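Local coordinates for outer membrane protein SusF (Bacteroides thetaiotaomicron, PDB 4FE9), which binds starch at the cell surface of Bacteroides thetaiotaomicron through its carbohydrate-binding modules, before the glycan is moved into the periplasm for degradation, at residues L70-N75 / A93-V98; Q168-D173 / I241-D246. One frame throughout, in Å; residues are numbered along the deposited sequence.

Contact 1 (L70-N75 / A93-V98)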
loop_
_atom_site.group_PDB
_atom_site.type_symbol
_atom_site.label_atom_id
_atom_site.label_comp_id
_atom_site.label_asym_id
_atom_site.label_seq_id
_atom_site.Cartn_x
_atom_site.Cartn_y
_atom_site.Cartn_z
ATOM N N LEU A 70 2.802 31.848 -6.885
ATOM C CA LEU A 70 1.445 31.445 -7.262
ATOM C C LEU A 70 1.341 29.945 -7.151
ATOM O O LEU A 70 2.081 29.219 -7.806
ATOM C CB LEU A 70 1.146 31.887 -8.684
ATOM C CG LEU A 70 -0.261 31.594 -9.222
ATOM C CD1 LEU A 70 -0.655 32.567 -10.304
ATOM C CD2 LEU A 70 -0.295 30.199 -9.760
ATOM N N THR A 71 0.562 29.471 -6.207
ATOM C CA THR A 71 0.522 28.052 -5.971
ATOM C C THR A 71 -0.871 27.482 -6.237
ATOM O O THR A 71 -1.836 28.211 -6.253
ATOM C CB THR A 71 1.012 27.689 -4.550
ATOM O OG1 THR A 71 0.033 28.065 -3.594
ATOM C CG2 THR A 71 2.273 28.391 -4.230
ATOM N N LEU A 72 -0.937 26.203 -6.595
ATOM C CA LEU A 72 -2.226 25.520 -6.774
ATOM C C LEU A 72 -2.329 24.373 -5.770
ATOM O O LEU A 72 -1.326 23.707 -5.485
ATOM C CB LEU A 72 -2.366 24.991 -8.214
ATOM C CG LEU A 72 -2.176 26.048 -9.303
ATOM C CD1 LEU A 72 -1.796 25.419 -10.626
ATOM C CD2 LEU A 72 -3.438 26.918 -9.443
ATOM N N ASN A 73 -3.466 24.306 -5.075
ATOM C CA ASN A 73 -3.633 23.360 -3.983
ATOM C C ASN A 73 -2.395 23.285 -3.069
ATOM O O ASN A 73 -1.886 22.208 -2.779
ATOM C CB ASN A 73 -4.001 21.974 -4.527
ATOM C CG ASN A 73 -5.362 21.961 -5.233
ATOM O OD1 ASN A 73 -6.031 22.997 -5.343
ATOM N ND2 ASN A 73 -5.747 20.806 -5.755
ATOM N N GLU A 74 -1.877 24.445 -2.703
ATOM C CA GLU A 74 -0.888 24.556 -1.616
ATOM C C GLU A 74 0.572 24.247 -1.986
ATOM O O GLU A 74 1.479 24.856 -1.441
ATOM C CB GLU A 74 -1.307 23.740 -0.388
ATOM C CG GLU A 74 -1.246 24.541 0.918
ATOM C CD GLU A 74 -2.631 24.960 1.426
ATOM O OE1 GLU A 74 -3.580 24.140 1.302
ATOM O OE2 GLU A 74 -2.761 26.092 1.980
ATOM N N ASN A 75 0.821 23.231 -2.781
ATOM C CA ASN A 75 2.216 22.924 -3.055
ATOM C C ASN A 75 2.608 22.678 -4.465
ATOM O O ASN A 75 3.638 22.085 -4.705
ATOM C CB ASN A 75 2.739 21.793 -2.162
ATOM C CG ASN A 75 1.686 20.762 -1.847
ATOM O OD1 ASN A 75 1.330 19.947 -2.689
ATOM N ND2 ASN A 75 1.125 20.845 -0.648
ATOM N N ALA A 93 -2.387 23.716 -21.271
ATOM C CA ALA A 93 -1.780 22.369 -21.207
ATOM C C ALA A 93 -1.053 22.157 -19.872
ATOM O O ALA A 93 -1.066 21.061 -19.324
ATOM C CB ALA A 93 -0.833 22.162 -22.370
ATOM N N GLN A 94 -0.439 23.208 -19.318
ATOM C CA GLN A 94 0.322 23.010 -18.079
ATOM C C GLN A 94 -0.589 23.039 -16.873
ATOM O O GLN A 94 -0.318 22.382 -15.889
ATOM C CB GLN A 94 1.407 24.052 -17.921
ATOM C CG GLN A 94 2.324 24.080 -19.081
ATOM C CD GLN A 94 3.465 25.045 -18.895
ATOM O OE1 GLN A 94 3.259 26.226 -18.630
ATOM N NE2 GLN A 94 4.681 24.559 -19.095
ATOM N N LEU A 95 -1.696 23.781 -16.968
ATOM C CA LEU A 95 -2.705 23.760 -15.910
ATOM C C LEU A 95 -3.337 22.353 -15.818
ATOM O O LEU A 95 -3.479 21.793 -14.745
ATOM C CB LEU A 95 -3.790 24.796 -16.193
ATOM C CG LEU A 95 -4.904 24.904 -15.131
ATOM C CD1 LEU A 95 -4.339 25.249 -13.747
ATOM C CD2 LEU A 95 -5.911 25.984 -15.566
ATOM N N ASP A 96 -3.660 21.805 -16.968
ATOM C CA ASP A 96 -4.179 20.435 -17.081
ATOM C C ASP A 96 -3.180 19.421 -16.515
ATOM O O ASP A 96 -3.504 18.683 -15.616
ATOM C CB ASP A 96 -4.520 20.162 -18.566
ATOM C CG ASP A 96 -5.126 18.764 -18.806
ATOM O OD1 ASP A 96 -5.853 18.239 -17.931
ATOM O OD2 ASP A 96 -4.826 18.176 -19.866
ATOM N N SER A 97 -1.910 19.550 -16.902
ATOM C CA SER A 97 -0.827 18.724 -16.334
ATOM C C SER A 97 -0.728 18.849 -14.823
ATOM O O SER A 97 -0.539 17.867 -14.106
ATOM C CB SER A 97 0.526 19.101 -16.976
ATOM O OG SER A 97 0.601 18.601 -18.292
ATOM N N VAL A 98 -0.761 20.068 -14.333
ATOM C CA VAL A 98 -0.581 20.255 -12.918
ATOM C C VAL A 98 -1.794 19.697 -12.141
ATOM O O VAL A 98 -1.649 19.164 -11.036
ATOM C CB VAL A 98 -0.303 21.763 -12.591
ATOM C CG1 VAL A 98 -0.459 22.015 -11.135
ATOM C CG2 VAL A 98 1.126 22.132 -13.040
#

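Contact 2 (Q168-D173 / I241-D246)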
loop_
_atom_site.group_PDB
_atom_site.type_symbol
_atom_site.label_atom_id
_atom_site.label_comp_id
_atom_site.label_asym_id
_atom_site.label_seq_id
_atom_site.Cartn_x
_atom_site.Cartn_y
_atom_site.Cartn_z
ATOM N N GLN A 168 0.766 -11.210 -22.661
ATOM C CA GLN A 168 0.320 -11.792 -21.415
ATOM C C GLN A 168 -0.849 -11.023 -20.815
ATOM O O GLN A 168 -0.773 -9.804 -20.662
ATOM C CB GLN A 168 1.471 -11.848 -20.431
ATOM C CG GLN A 168 2.507 -12.939 -20.804
ATOM C CD GLN A 168 3.665 -13.005 -19.816
ATOM O OE1 GLN A 168 3.500 -12.692 -18.638
ATOM N NE2 GLN A 168 4.822 -13.501 -20.279
ATOM N N GLN A 169 -1.937 -11.722 -20.497
ATOM C CA GLN A 169 -3.140 -11.044 -20.007
ATOM C C GLN A 169 -2.975 -10.579 -18.573
ATOM O O GLN A 169 -2.585 -11.352 -17.708
ATOM C CB GLN A 169 -4.397 -11.925 -20.118
ATOM C CG GLN A 169 -5.673 -11.109 -19.994
ATOM C CD GLN A 169 -6.920 -11.900 -20.329
ATOM O OE1 GLN A 169 -6.888 -13.124 -20.403
ATOM N NE2 GLN A 169 -8.040 -11.213 -20.415
ATOM N N MET A 170 -3.414 -9.358 -18.311
ATOM C CA MET A 170 -3.455 -8.827 -16.950
ATOM C C MET A 170 -4.676 -9.352 -16.185
ATOM O O MET A 170 -5.731 -9.537 -16.778
ATOM C CB MET A 170 -3.497 -7.294 -17.007
ATOM C CG MET A 170 -2.383 -6.700 -17.886
ATOM S SD MET A 170 -2.166 -4.915 -17.628
ATOM C CE MET A 170 -1.341 -4.902 -16.027
ATOM N N LYS A 171 -4.503 -9.612 -14.883
ATOM C CA LYS A 171 -5.616 -10.071 -14.017
ATOM C C LYS A 171 -6.373 -8.885 -13.450
ATOM O O LYS A 171 -5.793 -8.039 -12.785
ATOM C CB LYS A 171 -5.091 -10.944 -12.841
ATOM C CG LYS A 171 -4.491 -12.331 -13.277
ATOM C CD LYS A 171 -5.053 -12.787 -14.633
ATOM C CE LYS A 171 -4.622 -14.221 -14.980
ATOM N NZ LYS A 171 -3.593 -14.740 -14.019
ATOM N N LYS A 172 -7.687 -8.871 -13.649
ATOM C CA LYS A 172 -8.537 -7.871 -13.020
ATOM C C LYS A 172 -8.707 -8.150 -11.547
ATOM O O LYS A 172 -9.228 -9.175 -11.173
ATOM C CB LYS A 172 -9.905 -7.813 -13.701
ATOM C CG LYS A 172 -10.767 -6.676 -13.224
ATOM C CD LYS A 172 -11.644 -6.150 -14.324
ATOM C CE LYS A 172 -12.981 -6.860 -14.357
ATOM N NZ LYS A 172 -12.891 -8.097 -15.143
ATOM N N ASP A 173 -8.267 -7.223 -10.710
ATOM C CA ASP A 173 -8.379 -7.388 -9.275
ATOM C C ASP A 173 -9.832 -7.640 -8.833
ATOM O O ASP A 173 -10.780 -7.070 -9.398
ATOM C CB ASP A 173 -7.803 -6.179 -8.549
ATOM C CG ASP A 173 -7.522 -6.458 -7.081
ATOM O OD1 ASP A 173 -7.679 -7.632 -6.653
ATOM O OD2 ASP A 173 -7.195 -5.498 -6.347
ATOM N N ILE A 241 8.678 -9.160 -10.538
ATOM C CA ILE A 241 8.069 -7.840 -10.559
ATOM C C ILE A 241 6.578 -7.960 -10.660
ATOM O O ILE A 241 6.050 -9.036 -10.936
ATOM C CB ILE A 241 8.590 -6.982 -11.737
ATOM C CG1 ILE A 241 8.254 -7.621 -13.092
ATOM C CG2 ILE A 241 10.067 -6.744 -11.611
ATOM C CD1 ILE A 241 8.437 -6.646 -14.234
ATOM N N LYS A 242 5.887 -6.883 -10.298
ATOM C CA LYS A 242 4.455 -6.798 -10.484
ATOM C C LYS A 242 4.109 -5.482 -11.181
ATOM O O LYS A 242 4.548 -4.420 -10.752
ATOM C CB LYS A 242 3.763 -6.852 -9.126
ATOM C CG LYS A 242 2.273 -6.591 -9.202
ATOM C CD LYS A 242 1.691 -6.415 -7.819
ATOM C CE LYS A 242 0.748 -7.546 -7.484
ATOM N NZ LYS A 242 0.287 -7.427 -6.038
ATOM N N ILE A 243 3.412 -5.575 -12.296
ATOM C CA ILE A 243 3.056 -4.424 -13.085
ATOM C C ILE A 243 1.573 -4.145 -12.830
ATOM O O ILE A 243 0.776 -5.074 -12.861
ATOM C CB ILE A 243 3.220 -4.716 -14.568
ATOM C CG1 ILE A 243 4.688 -4.895 -14.921
ATOM C CG2 ILE A 243 2.645 -3.558 -15.419
ATOM C CD1 ILE A 243 4.863 -5.402 -16.347
ATOM N N SER A 244 1.260 -2.944 -12.330
ATOM C CA SER A 244 -0.141 -2.581 -12.035
ATOM C C SER A 244 -0.610 -1.468 -12.919
ATOM O O SER A 244 0.123 -0.486 -13.132
ATOM C CB SER A 244 -0.302 -2.168 -10.583
ATOM O OG SER A 244 0.011 -3.250 -9.734
ATOM N N PHE A 245 -1.860 -1.556 -13.354
ATOM C CA PHE A 245 -2.431 -0.589 -14.287
ATOM C C PHE A 245 -3.834 -0.200 -13.788
ATOM O O PHE A 245 -4.698 -1.068 -13.611
ATOM C CB PHE A 245 -2.537 -1.213 -15.686
ATOM C CG PHE A 245 -3.407 -0.434 -16.634
ATOM C CD1 PHE A 245 -3.343 0.958 -16.674
ATOM C CD2 PHE A 245 -4.338 -1.090 -17.452
ATOM C CE1 PHE A 245 -4.138 1.683 -17.529
ATOM C CE2 PHE A 245 -5.134 -0.371 -18.339
ATOM C CZ PHE A 245 -5.072 1.029 -18.346
ATOM N N ASP A 246 -3.995 1.074 -13.426
ATOM C CA ASP A 246 -5.271 1.602 -12.929
ATOM C C ASP A 246 -5.995 2.267 -14.081
ATOM O O ASP A 246 -5.548 3.305 -14.614
ATOM C CB ASP A 246 -4.975 2.606 -11.797
ATOM C CG ASP A 246 -6.230 3.249 -11.209
ATOM O OD1 ASP A 246 -7.306 3.292 -11.895
ATOM O OD2 ASP A 246 -6.094 3.828 -10.093
#

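Contact 1 (L70-N75 / A93-V98)
Leu-72, the last strand residue before the chain turns away, makes every contact with residues 93-98 through one methyl group, CD1. This methyl lies 3.7 Å from CG1 of Val-98 and 4.0 Å from CD1 of Leu-95, two residues about one helical turn apart whose side chains reach the same strand residue. The leucine crosses both side chains at about a right angle, so the methyls meet at their ends and the chains do not lie alongside. Val-98 answers with the branch that is anti to its own N (chi1 166°), while CB of Leu-95 does not head for the strand and only its far end swings in.

Helix 92-102 packs here against strand 64-72 of a domain whose family belongs to the E-set clan, consistent with an Ig-like fold. That strand is paired with 111-122, whose Ile-115 touches Leu-72 and whose Leu-113 touches Leu-95; Val-49 and Ile-51 of strand 48-57 also pack on Leu-95, which is buried like Leu-72.

Beyond Leu-72 the packing gives way to a polar turn. Asn-73 and Glu-74 both have positive phi, which lets the backbone bend off the strand. Asn-73 OD1 bonds to the backbone N of Lys-114, while the NZ of the same lysine makes a salt bridge with Glu-74 OE1. Glu-74 and Asn-75 are exposed. On the helix, Ala-93 and Ser-97 belong to the open side, where Ser-97 N bonds to Ala-93 O at 3.0 Å in an ordinary helical turn and Ser-97 OG reaches that same oxygen from the opposite face of its carbonyl plane. Asp-96, partly exposed, bonds onward to Gln-100.

Contact 2 (Q168-D173 / I241-D246)
Ile-243 is the first residue of strand 241-246 to meet Met-170, and it offers two surfaces. The methionine methyl CE lies 3.8 Å from the backbone O of Ile-243, a plain van der Waals contact, and 4.3 Å from its CG2. At Ser-244 the chain alternates: this side chain turns away to Ile-181 and Thr-253, although its CA is the one nearest the CA of Met-170, at 8.6 Å. Phe-245 returns to the methionine side. Its CB is 3.9 Å from CE of Met-170, whereas the ring stands oblique to the sulfur and packs edge-to-face with Tyr-153. The methionine gets there because its chain bends at the last torsion (chi3 74°), bringing CE up against both Ile-243 and Phe-245.

The two strands are not neighbours in the antiparallel sheet of carbohydrate-binding module 1; strand 179-186 runs between them. The sheet curls, so that Met-170 meets Ile-243 and Phe-245 in its interior, where Ile-155 touches both Met-170 and Ile-243. Ile-243 sits about 4 Å, side chain to side chain, from Phe-192 of the glucose-binding site, yet about 13 Å from bound glucose, which is consistent with a place behind the site and not in its lining. With only apolar and van der Waals contacts between these segments, the join depends on shape and burial and not on directional bonds.

Overall arrangement
The two contacts follow one another along the chain, contact 1 closing before contact 2 opens, and both lie in the N-terminal part of SusF. Their centres are 30 Å apart and their nearest atoms about 15 Å, so they do not touch. They also belong to separate sheets: contact 1 joins helix 92-102 to strand 64-72 of the mixed sheet of the Ig-like domain, whereas contact 2 ties together strands of the antiparallel sheet of the first carbohydrate-binding module. Contact 1 is thus apolar packing away from the sugar-binding sites and the sodium site, and contact 2 lies in the interior of the module, near Phe-192 of its glucose-binding site, and so probably behind the sugar.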